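Local coordinates for protein polyketide synthase PksR (Bacillus subtilis, PDB 4U3V) that takes part in assembling the antibiotic polyketide bacillaene, this fragment being its double-hotdog enoyl-isomerase domain, at residues N48-L53 with P86-Q91; Q91-E96 with R115-G120; E136-N141 with S272-H277; K244-L249 with I268-E273. All coordinates share one frame; numbering follows the deposited sequence.

Contact 1: N48-L53 with P86-Q91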
loop_
_atom_site.group_PDB
_atom_site.type_symbol
_atom_site.label_atom_id
_atom_site.label_comp_id
_atom_site.label_asym_id
_atom_site.label_seq_id
_atom_site.Cartn_x
_atom_site.Cartn_y
_atom_site.Cartn_z
ATOM N N ASN A 48 -9.315 -13.512 9.451
ATOM C CA ASN A 48 -10.040 -13.995 10.611
ATOM C C ASN A 48 -11.534 -14.093 10.277
ATOM O O ASN A 48 -12.367 -13.532 10.995
ATOM C CB ASN A 48 -9.817 -13.033 11.785
ATOM C CG ASN A 48 -10.014 -13.701 13.134
ATOM O OD1 ASN A 48 -9.711 -14.889 13.310
ATOM N ND2 ASN A 48 -10.535 -12.941 14.093
ATOM N N ASN A 49 -11.849 -14.730 9.141
ATOM C CA ASN A 49 -13.226 -15.002 8.721
ATOM C C ASN A 49 -14.113 -13.817 8.334
ATOM O O ASN A 49 -15.323 -13.978 8.166
ATOM C CB ASN A 49 -13.940 -15.873 9.764
ATOM C CG ASN A 49 -13.636 -17.350 9.596
ATOM O OD1 ASN A 49 -13.359 -17.815 8.486
ATOM N ND2 ASN A 49 -13.663 -18.093 10.703
ATOM N N GLU A 50 -13.526 -12.633 8.186
ATOM C CA GLU A 50 -14.311 -11.451 7.813
ATOM C C GLU A 50 -13.749 -10.838 6.528
ATOM O O GLU A 50 -12.550 -10.959 6.263
ATOM C CB GLU A 50 -14.286 -10.409 8.934
ATOM C CG GLU A 50 -14.385 -10.982 10.347
ATOM C CD GLU A 50 -13.921 -10.006 11.421
ATOM O OE1 GLU A 50 -12.753 -9.551 11.365
ATOM O OE2 GLU A 50 -14.713 -9.716 12.348
ATOM N N ARG A 51 -14.578 -10.086 5.804
ATOM C CA ARG A 51 -14.055 -9.220 4.725
ATOM C C ARG A 51 -13.537 -7.903 5.291
ATOM O O ARG A 51 -14.306 -7.125 5.846
ATOM C CB ARG A 51 -15.132 -9.027 3.686
ATOM C CG ARG A 51 -15.561 -10.378 3.120
ATOM C CD ARG A 51 -16.164 -10.291 1.745
ATOM N NE ARG A 51 -16.854 -11.545 1.409
ATOM C CZ ARG A 51 -17.703 -11.701 0.394
ATOM N NH1 ARG A 51 -18.011 -10.680 -0.407
ATOM N NH2 ARG A 51 -18.256 -12.890 0.169
ATOM N N VAL A 52 -12.214 -7.743 5.325
ATOM C CA VAL A 52 -11.584 -6.604 5.982
ATOM C C VAL A 52 -10.971 -5.726 4.895
ATOM O O VAL A 52 -10.279 -6.237 4.017
ATOM C CB VAL A 52 -10.446 -7.090 6.899
ATOM C CG1 VAL A 52 -9.619 -5.921 7.428
ATOM C CG2 VAL A 52 -10.991 -7.973 8.028
ATOM N N LEU A 53 -11.314 -4.436 4.857
ATOM C CA LEU A 53 -10.797 -3.602 3.760
ATOM C C LEU A 53 -9.266 -3.602 3.823
ATOM O O LEU A 53 -8.680 -3.420 4.903
ATOM C CB LEU A 53 -11.340 -2.168 3.909
ATOM C CG LEU A 53 -11.128 -1.236 2.714
ATOM C CD1 LEU A 53 -11.921 -1.751 1.522
ATOM C CD2 LEU A 53 -11.618 0.151 3.110
ATOM N N PRO A 86 -9.124 -1.703 11.824
ATOM C CA PRO A 86 -9.518 -2.383 10.590
ATOM C C PRO A 86 -10.987 -2.120 10.296
ATOM O O PRO A 86 -11.788 -1.925 11.224
ATOM C CB PRO A 86 -9.303 -3.861 10.905
ATOM C CG PRO A 86 -9.280 -3.951 12.408
ATOM C CD PRO A 86 -8.799 -2.634 12.925
ATOM N N ILE A 87 -11.340 -2.106 9.019
ATOM C CA ILE A 87 -12.725 -1.957 8.630
ATOM C C ILE A 87 -13.271 -3.274 8.144
ATOM O O ILE A 87 -12.862 -3.770 7.098
ATOM C CB ILE A 87 -12.877 -0.926 7.522
ATOM C CG1 ILE A 87 -12.340 0.431 7.988
ATOM C CG2 ILE A 87 -14.318 -0.842 7.060
ATOM C CD1 ILE A 87 -12.453 1.487 6.910
ATOM N N VAL A 88 -14.265 -3.803 8.861
ATOM C CA VAL A 88 -14.927 -5.051 8.440
ATOM C C VAL A 88 -16.219 -4.731 7.708
ATOM O O VAL A 88 -17.017 -3.912 8.167
ATOM C CB VAL A 88 -15.333 -5.914 9.647
ATOM C CG1 VAL A 88 -16.104 -7.141 9.169
ATOM C CG2 VAL A 88 -14.130 -6.293 10.486
ATOM N N ILE A 89 -16.446 -5.376 6.578
ATOM C CA ILE A 89 -17.631 -5.124 5.808
ATOM C C ILE A 89 -18.493 -6.370 5.878
ATOM O O ILE A 89 -18.010 -7.472 5.594
ATOM C CB ILE A 89 -17.259 -4.873 4.354
ATOM C CG1 ILE A 89 -16.207 -3.736 4.312
ATOM C CG2 ILE A 89 -18.468 -4.503 3.521
ATOM C CD1 ILE A 89 -16.067 -3.099 2.961
ATOM N N LYS A 90 -19.708 -6.210 6.398
ATOM C CA LYS A 90 -20.598 -7.367 6.539
ATOM C C LYS A 90 -21.536 -7.469 5.366
ATOM O O LYS A 90 -21.706 -6.533 4.607
ATOM C CB LYS A 90 -21.396 -7.296 7.842
ATOM C CG LYS A 90 -20.528 -7.270 9.080
ATOM C CD LYS A 90 -21.339 -7.062 10.339
ATOM C CE LYS A 90 -20.452 -7.222 11.560
ATOM N NZ LYS A 90 -19.444 -8.312 11.399
ATOM N N GLN A 91 -22.143 -8.640 5.209
ATOM C CA GLN A 91 -23.077 -8.869 4.153
ATOM C C GLN A 91 -24.124 -7.760 4.048
ATOM O O GLN A 91 -24.633 -7.279 5.054
ATOM C CB GLN A 91 -23.794 -10.205 4.422
ATOM C CG GLN A 91 -24.554 -10.701 3.206
ATOM C CD GLN A 91 -25.264 -11.985 3.546
ATOM O OE1 GLN A 91 -24.859 -12.653 4.490
ATOM N NE2 GLN A 91 -26.367 -12.291 2.843
HETATM O O HOH W 1 -17.309 -9.710 6.686
HETATM O O HOH W 2 -9.110 -2.089 7.126
#

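Contact 2: Q91-E96 with R115-G120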
loop_
_atom_site.group_PDB
_atom_site.type_symbol
_atom_site.label_atom_id
_atom_site.label_comp_id
_atom_site.label_asym_id
_atom_site.label_seq_id
_atom_site.Cartn_x
_atom_site.Cartn_y
_atom_site.Cartn_z
ATOM N N GLN A 91 -22.143 -8.640 5.209
ATOM C CA GLN A 91 -23.077 -8.869 4.153
ATOM C C GLN A 91 -24.124 -7.760 4.048
ATOM O O GLN A 91 -24.633 -7.279 5.054
ATOM C CB GLN A 91 -23.794 -10.205 4.422
ATOM C CG GLN A 91 -24.554 -10.701 3.206
ATOM C CD GLN A 91 -25.264 -11.985 3.546
ATOM O OE1 GLN A 91 -24.859 -12.653 4.490
ATOM N NE2 GLN A 91 -26.367 -12.291 2.843
ATOM N N GLY A 92 -24.418 -7.349 2.823
ATOM C CA GLY A 92 -25.344 -6.240 2.590
ATOM C C GLY A 92 -24.862 -4.813 2.845
ATOM O O GLY A 92 -25.584 -3.864 2.553
ATOM N N GLU A 93 -23.699 -4.649 3.469
ATOM C CA GLU A 93 -23.210 -3.309 3.849
ATOM C C GLU A 93 -22.418 -2.593 2.748
ATOM O O GLU A 93 -21.743 -3.224 1.882
ATOM C CB GLU A 93 -22.342 -3.369 5.115
ATOM C CG GLU A 93 -23.095 -3.858 6.343
ATOM C CD GLU A 93 -22.246 -3.900 7.584
ATOM O OE1 GLU A 93 -20.986 -3.885 7.477
ATOM O OE2 GLU A 93 -22.855 -3.901 8.685
ATOM N N THR A 94 -22.490 -1.260 2.809
ATOM C CA THR A 94 -21.632 -0.407 2.000
ATOM C C THR A 94 -21.017 0.592 2.944
ATOM O O THR A 94 -21.738 1.257 3.684
ATOM C CB THR A 94 -22.432 0.330 0.890
ATOM O OG1 THR A 94 -22.962 -0.622 -0.047
ATOM C CG2 THR A 94 -21.499 1.289 0.112
ATOM N N ILE A 95 -19.676 0.629 3.007
ATOM C CA ILE A 95 -18.968 1.547 3.891
ATOM C C ILE A 95 -18.430 2.755 3.134
ATOM O O ILE A 95 -17.726 2.588 2.148
ATOM C CB ILE A 95 -17.736 0.874 4.521
ATOM C CG1 ILE A 95 -18.129 -0.420 5.245
ATOM C CG2 ILE A 95 -16.991 1.866 5.415
ATOM C CD1 ILE A 95 -19.420 -0.327 6.017
ATOM N N GLU A 96 -18.680 3.955 3.670
ATOM C CA GLU A 96 -18.188 5.193 3.074
ATOM C C GLU A 96 -16.886 5.532 3.778
ATOM O O GLU A 96 -16.800 5.432 5.001
ATOM C CB GLU A 96 -19.180 6.339 3.352
ATOM C CG GLU A 96 -20.591 6.195 2.807
ATOM C CD GLU A 96 -21.500 7.321 3.327
ATOM O OE1 GLU A 96 -21.335 8.478 2.892
ATOM O OE2 GLU A 96 -22.284 7.070 4.263
ATOM N N ARG A 115 -17.630 5.406 7.865
ATOM C CA ARG A 115 -18.927 5.567 8.515
ATOM C C ARG A 115 -19.398 4.202 8.927
ATOM O O ARG A 115 -19.718 3.357 8.083
ATOM C CB ARG A 115 -19.912 6.281 7.599
ATOM C CG ARG A 115 -21.226 6.652 8.266
ATOM C CD ARG A 115 -22.028 7.548 7.328
ATOM N NE ARG A 115 -22.114 8.912 7.837
ATOM C CZ ARG A 115 -22.359 9.996 7.100
ATOM N NH1 ARG A 115 -22.441 9.926 5.771
ATOM N NH2 ARG A 115 -22.418 11.180 7.691
ATOM N N GLU A 116 -19.348 3.979 10.241
ATOM C CA GLU A 116 -19.691 2.703 10.873
ATOM C C GLU A 116 -21.170 2.459 10.681
ATOM O O GLU A 116 -21.981 3.229 11.179
ATOM C CB GLU A 116 -19.388 2.843 12.359
ATOM C CG GLU A 116 -19.316 1.567 13.167
ATOM C CD GLU A 116 -18.939 1.865 14.604
ATOM O OE1 GLU A 116 -19.527 2.803 15.187
ATOM O OE2 GLU A 116 -18.015 1.211 15.131
ATOM N N PRO A 117 -21.538 1.443 9.877
ATOM C CA PRO A 117 -22.965 1.299 9.552
ATOM C C PRO A 117 -23.857 1.031 10.777
ATOM O O PRO A 117 -25.007 1.479 10.793
ATOM C CB PRO A 117 -22.999 0.119 8.568
ATOM C CG PRO A 117 -21.603 -0.001 8.055
ATOM C CD PRO A 117 -20.700 0.458 9.169
ATOM N N SER A 118 -23.289 0.411 11.820
ATOM C CA SER A 118 -23.938 0.268 13.151
ATOM C C SER A 118 -24.582 1.563 13.640
ATOM O O SER A 118 -25.748 1.587 14.036
ATOM C CB SER A 118 -22.929 -0.191 14.222
ATOM O OG SER A 118 -21.863 -0.947 13.676
ATOM N N SER A 119 -23.776 2.612 13.712
ATOM C CA SER A 119 -24.135 3.792 14.473
ATOM C C SER A 119 -24.397 4.954 13.534
ATOM O O SER A 119 -25.064 5.919 13.905
ATOM C CB SER A 119 -23.008 4.145 15.436
ATOM O OG SER A 119 -21.760 4.139 14.763
ATOM N N GLY A 120 -23.853 4.862 12.320
ATOM C CA GLY A 120 -23.843 5.988 11.397
ATOM C C GLY A 120 -22.849 7.061 11.803
ATOM O O GLY A 120 -22.885 8.178 11.293
#

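Contact 3: E136-N141 with S272-H277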
loop_
_atom_site.group_PDB
_atom_site.type_symbol
_atom_site.label_atom_id
_atom_site.label_comp_id
_atom_site.label_asym_id
_atom_site.label_seq_id
_atom_site.Cartn_x
_atom_site.Cartn_y
_atom_site.Cartn_z
ATOM N N GLU A 136 12.742 13.024 -6.381
ATOM C CA GLU A 136 14.006 12.838 -7.063
ATOM C C GLU A 136 14.202 11.360 -7.335
ATOM O O GLU A 136 14.451 10.587 -6.408
ATOM C CB GLU A 136 15.159 13.396 -6.215
ATOM C CG GLU A 136 14.902 14.791 -5.644
ATOM C CD GLU A 136 14.988 15.894 -6.695
ATOM O OE1 GLU A 136 15.611 15.674 -7.759
ATOM O OE2 GLU A 136 14.421 16.983 -6.462
ATOM N N PRO A 137 14.049 10.959 -8.610
ATOM C CA PRO A 137 14.233 9.586 -9.064
ATOM C C PRO A 137 15.654 9.060 -8.800
ATOM O O PRO A 137 16.611 9.842 -8.681
ATOM C CB PRO A 137 13.956 9.665 -10.572
ATOM C CG PRO A 137 13.152 10.905 -10.761
ATOM C CD PRO A 137 13.615 11.852 -9.698
ATOM N N LYS A 138 15.759 7.746 -8.638
ATOM C CA LYS A 138 17.024 7.086 -8.370
ATOM C C LYS A 138 17.224 6.094 -9.497
ATOM O O LYS A 138 16.262 5.710 -10.161
ATOM C CB LYS A 138 16.986 6.383 -7.007
ATOM C CG LYS A 138 16.834 7.321 -5.808
ATOM C CD LYS A 138 16.840 6.544 -4.505
ATOM C CE LYS A 138 15.574 6.779 -3.700
ATOM N NZ LYS A 138 15.350 5.681 -2.710
ATOM N N LYS A 139 18.473 5.813 -9.844
ATOM C CA LYS A 139 18.710 4.848 -10.900
ATOM C C LYS A 139 18.903 3.496 -10.245
ATOM O O LYS A 139 19.434 3.418 -9.136
ATOM C CB LYS A 139 19.909 5.249 -11.776
ATOM C CG LYS A 139 19.597 6.386 -12.745
ATOM C CD LYS A 139 20.459 6.330 -14.004
ATOM C CE LYS A 139 21.703 7.202 -13.883
ATOM N NZ LYS A 139 21.419 8.544 -13.294
ATOM N N VAL A 140 18.291 2.473 -10.836
ATOM C CA VAL A 140 18.411 1.104 -10.351
ATOM C C VAL A 140 18.584 0.160 -11.539
ATOM O O VAL A 140 17.707 0.065 -12.406
ATOM C CB VAL A 140 17.171 0.688 -9.515
ATOM C CG1 VAL A 140 17.264 -0.773 -9.094
ATOM C CG2 VAL A 140 17.009 1.591 -8.292
ATOM N N ASN A 141 19.736 -0.509 -11.604
ATOM C CA ASN A 141 19.926 -1.580 -12.571
ATOM C C ASN A 141 19.284 -2.871 -12.076
ATOM O O ASN A 141 19.835 -3.543 -11.213
ATOM C CB ASN A 141 21.425 -1.809 -12.862
ATOM C CG ASN A 141 21.655 -2.580 -14.151
ATOM O OD1 ASN A 141 20.887 -3.479 -14.503
ATOM N ND2 ASN A 141 22.705 -2.211 -14.877
ATOM N N SER A 272 14.688 1.525 -15.661
ATOM C CA SER A 272 15.754 1.626 -14.661
ATOM C C SER A 272 15.724 2.809 -13.695
ATOM O O SER A 272 16.727 3.111 -13.043
ATOM C CB SER A 272 17.109 1.582 -15.374
ATOM O OG SER A 272 17.689 0.297 -15.278
ATOM N N GLU A 273 14.588 3.489 -13.588
ATOM C CA GLU A 273 14.504 4.590 -12.649
ATOM C C GLU A 273 13.294 4.465 -11.742
ATOM O O GLU A 273 12.256 3.901 -12.140
ATOM C CB GLU A 273 14.477 5.932 -13.354
ATOM C CG GLU A 273 13.397 6.033 -14.412
ATOM C CD GLU A 273 13.747 7.020 -15.510
ATOM O OE1 GLU A 273 14.728 7.782 -15.333
ATOM O OE2 GLU A 273 13.036 7.037 -16.542
ATOM N N THR A 274 13.442 5.004 -10.540
ATOM C CA THR A 274 12.372 4.925 -9.537
ATOM C C THR A 274 11.256 5.944 -9.702
ATOM O O THR A 274 11.488 7.093 -10.111
ATOM C CB THR A 274 12.860 5.141 -8.102
ATOM O OG1 THR A 274 13.319 6.484 -7.917
ATOM C CG2 THR A 274 13.928 4.107 -7.714
ATOM N N VAL A 275 10.025 5.495 -9.458
ATOM C CA VAL A 275 8.843 6.325 -9.724
ATOM C C VAL A 275 7.940 6.511 -8.500
ATOM O O VAL A 275 7.028 7.347 -8.513
ATOM C CB VAL A 275 8.044 5.665 -10.874
ATOM C CG1 VAL A 275 8.841 5.677 -12.194
ATOM C CG2 VAL A 275 7.671 4.237 -10.539
ATOM N N LEU A 276 8.306 5.860 -7.390
ATOM C CA LEU A 276 7.552 5.993 -6.153
ATOM C C LEU A 276 8.410 5.342 -5.058
ATOM O O LEU A 276 9.066 4.329 -5.348
ATOM C CB LEU A 276 6.241 5.209 -6.317
ATOM C CG LEU A 276 5.357 4.944 -5.100
ATOM C CD1 LEU A 276 4.875 6.249 -4.506
ATOM C CD2 LEU A 276 4.143 4.090 -5.520
ATOM N N HIS A 277 8.519 6.009 -3.914
ATOM C CA HIS A 277 9.333 5.539 -2.771
ATOM C C HIS A 277 8.448 5.382 -1.569
ATOM O O HIS A 277 7.721 6.309 -1.184
ATOM C CB HIS A 277 10.470 6.503 -2.390
ATOM C CG HIS A 277 11.363 6.927 -3.549
ATOM N ND1 HIS A 277 11.881 8.182 -3.639
ATOM C CD2 HIS A 277 11.810 6.236 -4.682
ATOM C CE1 HIS A 277 12.567 8.298 -4.800
ATOM N NE2 HIS A 277 12.577 7.098 -5.405
#

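Contact 4: K244-L249 with I268-E273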
loop_
_atom_site.group_PDB
_atom_site.type_symbol
_atom_site.label_atom_id
_atom_site.label_comp_id
_atom_site.label_asym_id
_atom_site.label_seq_id
_atom_site.Cartn_x
_atom_site.Cartn_y
_atom_site.Cartn_z
ATOM N N LYS A 244 1.452 2.535 -14.409
ATOM C CA LYS A 244 0.595 1.459 -14.893
ATOM C C LYS A 244 1.458 0.424 -15.584
ATOM O O LYS A 244 2.590 0.716 -15.952
ATOM C CB LYS A 244 -0.464 2.006 -15.861
ATOM C CG LYS A 244 -1.515 0.981 -16.274
ATOM C CD LYS A 244 -2.133 1.305 -17.629
ATOM C CE LYS A 244 -1.081 1.409 -18.732
ATOM N NZ LYS A 244 -0.815 0.118 -19.428
ATOM N N GLY A 245 0.939 -0.793 -15.716
ATOM C CA GLY A 245 1.601 -1.827 -16.503
ATOM C C GLY A 245 2.640 -2.541 -15.664
ATOM O O GLY A 245 2.438 -2.749 -14.460
ATOM N N ASP A 246 3.744 -2.931 -16.292
ATOM C CA ASP A 246 4.781 -3.677 -15.597
ATOM C C ASP A 246 5.675 -2.739 -14.813
ATOM O O ASP A 246 6.057 -1.670 -15.298
ATOM C CB ASP A 246 5.618 -4.488 -16.582
ATOM C CG ASP A 246 4.864 -5.663 -17.162
ATOM O OD1 ASP A 246 3.695 -5.895 -16.770
ATOM O OD2 ASP A 246 5.455 -6.370 -18.004
ATOM N N CYS A 247 6.034 -3.153 -13.603
ATOM C CA CYS A 247 7.049 -2.458 -12.877
ATOM C C CYS A 247 7.618 -3.381 -11.800
ATOM O O CYS A 247 7.210 -4.546 -11.685
ATOM C CB CYS A 247 6.500 -1.179 -12.251
ATOM S SG CYS A 247 5.127 -1.448 -11.109
ATOM N N TRP A 248 8.675 -2.895 -11.167
ATOM C CA TRP A 248 9.423 -3.689 -10.196
ATOM C C TRP A 248 9.344 -3.054 -8.825
ATOM O O TRP A 248 9.193 -1.846 -8.699
ATOM C CB TRP A 248 10.886 -3.747 -10.609
ATOM C CG TRP A 248 11.118 -4.468 -11.909
ATOM C CD1 TRP A 248 11.003 -3.942 -13.204
ATOM C CD2 TRP A 248 11.514 -5.859 -12.098
ATOM N NE1 TRP A 248 11.261 -4.904 -14.143
ATOM C CE2 TRP A 248 11.588 -6.072 -13.554
ATOM C CE3 TRP A 248 11.745 -6.932 -11.254
ATOM C CZ2 TRP A 248 11.962 -7.297 -14.105
ATOM C CZ3 TRP A 248 12.181 -8.143 -11.816
ATOM C CH2 TRP A 248 12.277 -8.321 -13.213
ATOM N N LEU A 249 9.400 -3.886 -7.784
ATOM C CA LEU A 249 9.488 -3.360 -6.392
ATOM C C LEU A 249 10.797 -3.928 -5.827
ATOM O O LEU A 249 10.970 -5.149 -5.827
ATOM C CB LEU A 249 8.313 -3.894 -5.543
ATOM C CG LEU A 249 6.899 -3.721 -6.092
ATOM C CD1 LEU A 249 5.884 -4.358 -5.122
ATOM C CD2 LEU A 249 6.679 -2.221 -6.207
ATOM N N ILE A 268 10.179 0.784 -9.384
ATOM C CA ILE A 268 11.075 1.100 -10.519
ATOM C C ILE A 268 10.367 0.791 -11.836
ATOM O O ILE A 268 9.657 -0.206 -11.951
ATOM C CB ILE A 268 12.374 0.277 -10.400
ATOM C CG1 ILE A 268 12.935 0.403 -8.985
ATOM C CG2 ILE A 268 13.393 0.659 -11.481
ATOM C CD1 ILE A 268 13.539 -0.888 -8.452
ATOM N N ASN A 269 10.519 1.666 -12.833
ATOM C CA ASN A 269 9.904 1.409 -14.130
ATOM C C ASN A 269 10.772 0.513 -15.007
ATOM O O ASN A 269 11.805 -0.000 -14.554
ATOM C CB ASN A 269 9.559 2.724 -14.841
ATOM C CG ASN A 269 10.786 3.575 -15.115
ATOM O OD1 ASN A 269 11.919 3.082 -15.090
ATOM N ND2 ASN A 269 10.569 4.860 -15.367
ATOM N N GLU A 270 10.322 0.265 -16.234
ATOM C CA GLU A 270 11.042 -0.652 -17.109
ATOM C C GLU A 270 12.199 0.049 -17.813
ATOM O O GLU A 270 12.832 -0.510 -18.714
ATOM C CB GLU A 270 10.095 -1.350 -18.079
ATOM C CG GLU A 270 9.301 -2.474 -17.420
ATOM C CD GLU A 270 8.823 -3.532 -18.397
ATOM O OE1 GLU A 270 7.953 -3.219 -19.238
ATOM O OE2 GLU A 270 9.277 -4.694 -18.295
ATOM N N SER A 271 12.529 1.241 -17.324
ATOM C CA SER A 271 13.667 1.993 -17.829
ATOM C C SER A 271 14.610 2.371 -16.691
ATOM O O SER A 271 15.232 3.432 -16.726
ATOM C CB SER A 271 13.186 3.261 -18.542
ATOM O OG SER A 271 13.342 4.399 -17.714
ATOM N N SER A 272 14.688 1.525 -15.661
ATOM C CA SER A 272 15.754 1.626 -14.661
ATOM C C SER A 272 15.724 2.809 -13.695
ATOM O O SER A 272 16.727 3.111 -13.043
ATOM C CB SER A 272 17.109 1.582 -15.374
ATOM O OG SER A 272 17.689 0.297 -15.278
ATOM N N GLU A 273 14.588 3.489 -13.588
ATOM C CA GLU A 273 14.504 4.590 -12.649
ATOM C C GLU A 273 13.294 4.465 -11.742
ATOM O O GLU A 273 12.256 3.901 -12.140
ATOM C CB GLU A 273 14.477 5.932 -13.354
ATOM C CG GLU A 273 13.397 6.033 -14.412
ATOM C CD GLU A 273 13.747 7.020 -15.510
ATOM O OE1 GLU A 273 14.728 7.782 -15.333
ATOM O OE2 GLU A 273 13.036 7.037 -16.542
#

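Contact 1: N48-L53 with P86-Q91
Leu53 and Ile87 form the closely packed end of this antiparallel pairing. Their side chains run alongside each other and point the same way, Leu53 CD2 lying 4.1 Å from Ile87 CD1. Both are buried: Leu53 also rests on Phe35 and Leu97, and Ile87 on Ile95, so this end is closed over by strands 31-36 and 94-102. Two backbone bonds fix the register, Leu53 N to Ile87 O at 2.8 Å and Ile89 N to Arg51 O at 2.9 Å. Between them Val52 and Val88 make a non-hydrogen-bonded pair with CA atoms 4.4 Å apart. Beyond these bonds water takes over: one molecule joins Arg51 N to Ile89 O, and another joins Leu53 O to Ile87 N.

The Glu50 end is looser and more open to solvent. With CG1 of Val88 anti to its backbone N (chi1 176°), Val88 CG2 comes within 3.6 Å of Glu50 OE1, the two side chains crossing at about a right angle. This is a van der Waals approach; Lys90 NZ, 5.0 Å from Glu50 OE2, is near but not in contact. The extended Arg51 chain leads away to Tyr37, whose carbonyl accepts from NH1 and whose ring it meets in a cation-pi contact. Two bonds and a water at each end describe a short, irregular antiparallel pair at the edge of a small sheet; both of its strands lie in the N-terminal hotdog.

Contact 2: Q91-E96 with R115-G120
Glu96 and Arg115 meet twice, through backbone and through side chain. Arg115 N donates to Glu96 O at 3.0 Å, in the carbonyl plane. The two side chains also lie side by side, pointing the same way, and NH1 of Arg115 forms a salt bridge with OE2 of Glu96 at 3.2 Å. The N-H...O angle is almost straight (174°) and the oxygen sits in the guanidinium plane, yet the carboxylate, met on its syn side, is turned so that the two planes are 50° apart. The pair is therefore not a flat two-pronged one: Arg115 NH1 reaches Glu96 OE1 only weakly, at 3.4 Å. A bend at chi3 of Arg115 (-111°) turns the guanidinium so that NH1 faces the acid.

On the neighbouring side Glu93 crosses the Pro117 ring at about a right angle, Glu93 OE1 lying 4.0 Å from Pro117 CG. That oxygen is held by Lys90 N, which anchors the carboxylate beside the ring. Farther out, Trp122 lies against both Glu96 and Arg115, while Glu116 O accepts from Ser119 N and Gly120 N, and Ser119 OG donates to Glu116 OE1, curling the chain after Pro117 toward strand 121-132. This is the open end of the beta hairpin made by strands 94-102 and 108-116 in the N-terminal hotdog.

Contact 3: E136-N141 with S272-H277
Lys138 lies across both Thr274 and His277. Its chain bends at chi3 (-122°), which carries Lys138 CE over one face of the imidazole, 3.6 Å from the His277 ring centroid and 21° off the ring normal, a CH-pi contact displaced toward the rim. NZ continues past the ring to a salt bridge with Asp266. The ring edge is used differently: Glu136 O lies near its plane, 3.4 Å from His277 CE1. Meanwhile His277 NE2 shares a hydrogen bond with Thr274 OG1 at 2.7 Å, and ND1 is bonded to Gln237, so both ring nitrogens have partners.

Thr274 places OG1 between its backbone N and carbonyl carbon (chi1 67°), where the hydroxyl oxygen accepts from Lys138 N at 2.8 Å. Its other branch, Thr274 CG2, meets Val140 CG2 at 4.0 Å, the side chains at about a right angle. The backbones join through Thr274 N to Lys138 O and Val140 N to Ser272 O, and Ser272 OG returns a bond to Val140 O from above the carbonyl plane.

The loop between strand 121-132 and helix 142-147, leaving the first hotdog, is thus bridged to the start of strand 274-283 in the second. Taking the Lys138 N-H while bonded to His277 NE2, Thr274 OG1 couples the loop backbone to the ring.

Contact 4: K244-L249 with I268-E273
Trp248 and Ile268 are a hydrogen-bonded antiparallel pair between strands 247-257 and 260-268 of the C-terminal hotdog. Trp248 N donates to Ile268 O at 3.0 Å, and Ile268 N returns a bond to Trp248 O at 2.9 Å. Both side chains set their gamma branch, CG of Trp248 (chi1 -65°) and CG1 of Ile268, anti to the carbonyl carbon. Trp248 CB stands 4.3 Å from Ile268 CB. Both side chains rest on Ile142 of helix 142-147, and the indole also touches Lys187. Ile268 O lies near the plane of the indole, at its edge.

Cys247 CB approaches Ile268 O to 3.3 Å. At the exposed corner the extended Glu270 crosses Asp246 obliquely, with the carboxylate planes 69° apart and Glu270 OE2 4.2 Å from Asp246 OD2. Such like charges would be expected to repel; Asp246 OD1 is paired with Arg189, and Glu270 has a long, weak ion pair with Lys187.

The loop after Ile268 is organised by Asn269, whose first torsion (chi1 61°) turns the amide back over its own loop. Asn269 OD1 accepts from Ser271 N at 3.0 Å, an Asx turn, and separately from Glu273 N at 3.1 Å, the two donors arriving from opposite faces of the amide plane.

The four contacts fall into two pairs, on opposite sides of the chain's centre. Contacts 1 and 2 share Gln91 and have centres about 11 Å apart; Ile95 bridges them, its CG1 3.9 Å from CG1 of Ile89. Contacts 3 and 4 share Ser272 and Glu273, with centres about 9 Å apart, and meet where Val140 CG1 packs 3.8 Å from Ile268 CD1. Between the pairs the centres are about 32 to 40 Å apart and nothing touches. The first pair belongs to the N-terminal hotdog; contact 4 lies in the C-terminal one, and contact 3 ties the segment leaving the first hotdog to a strand of the second.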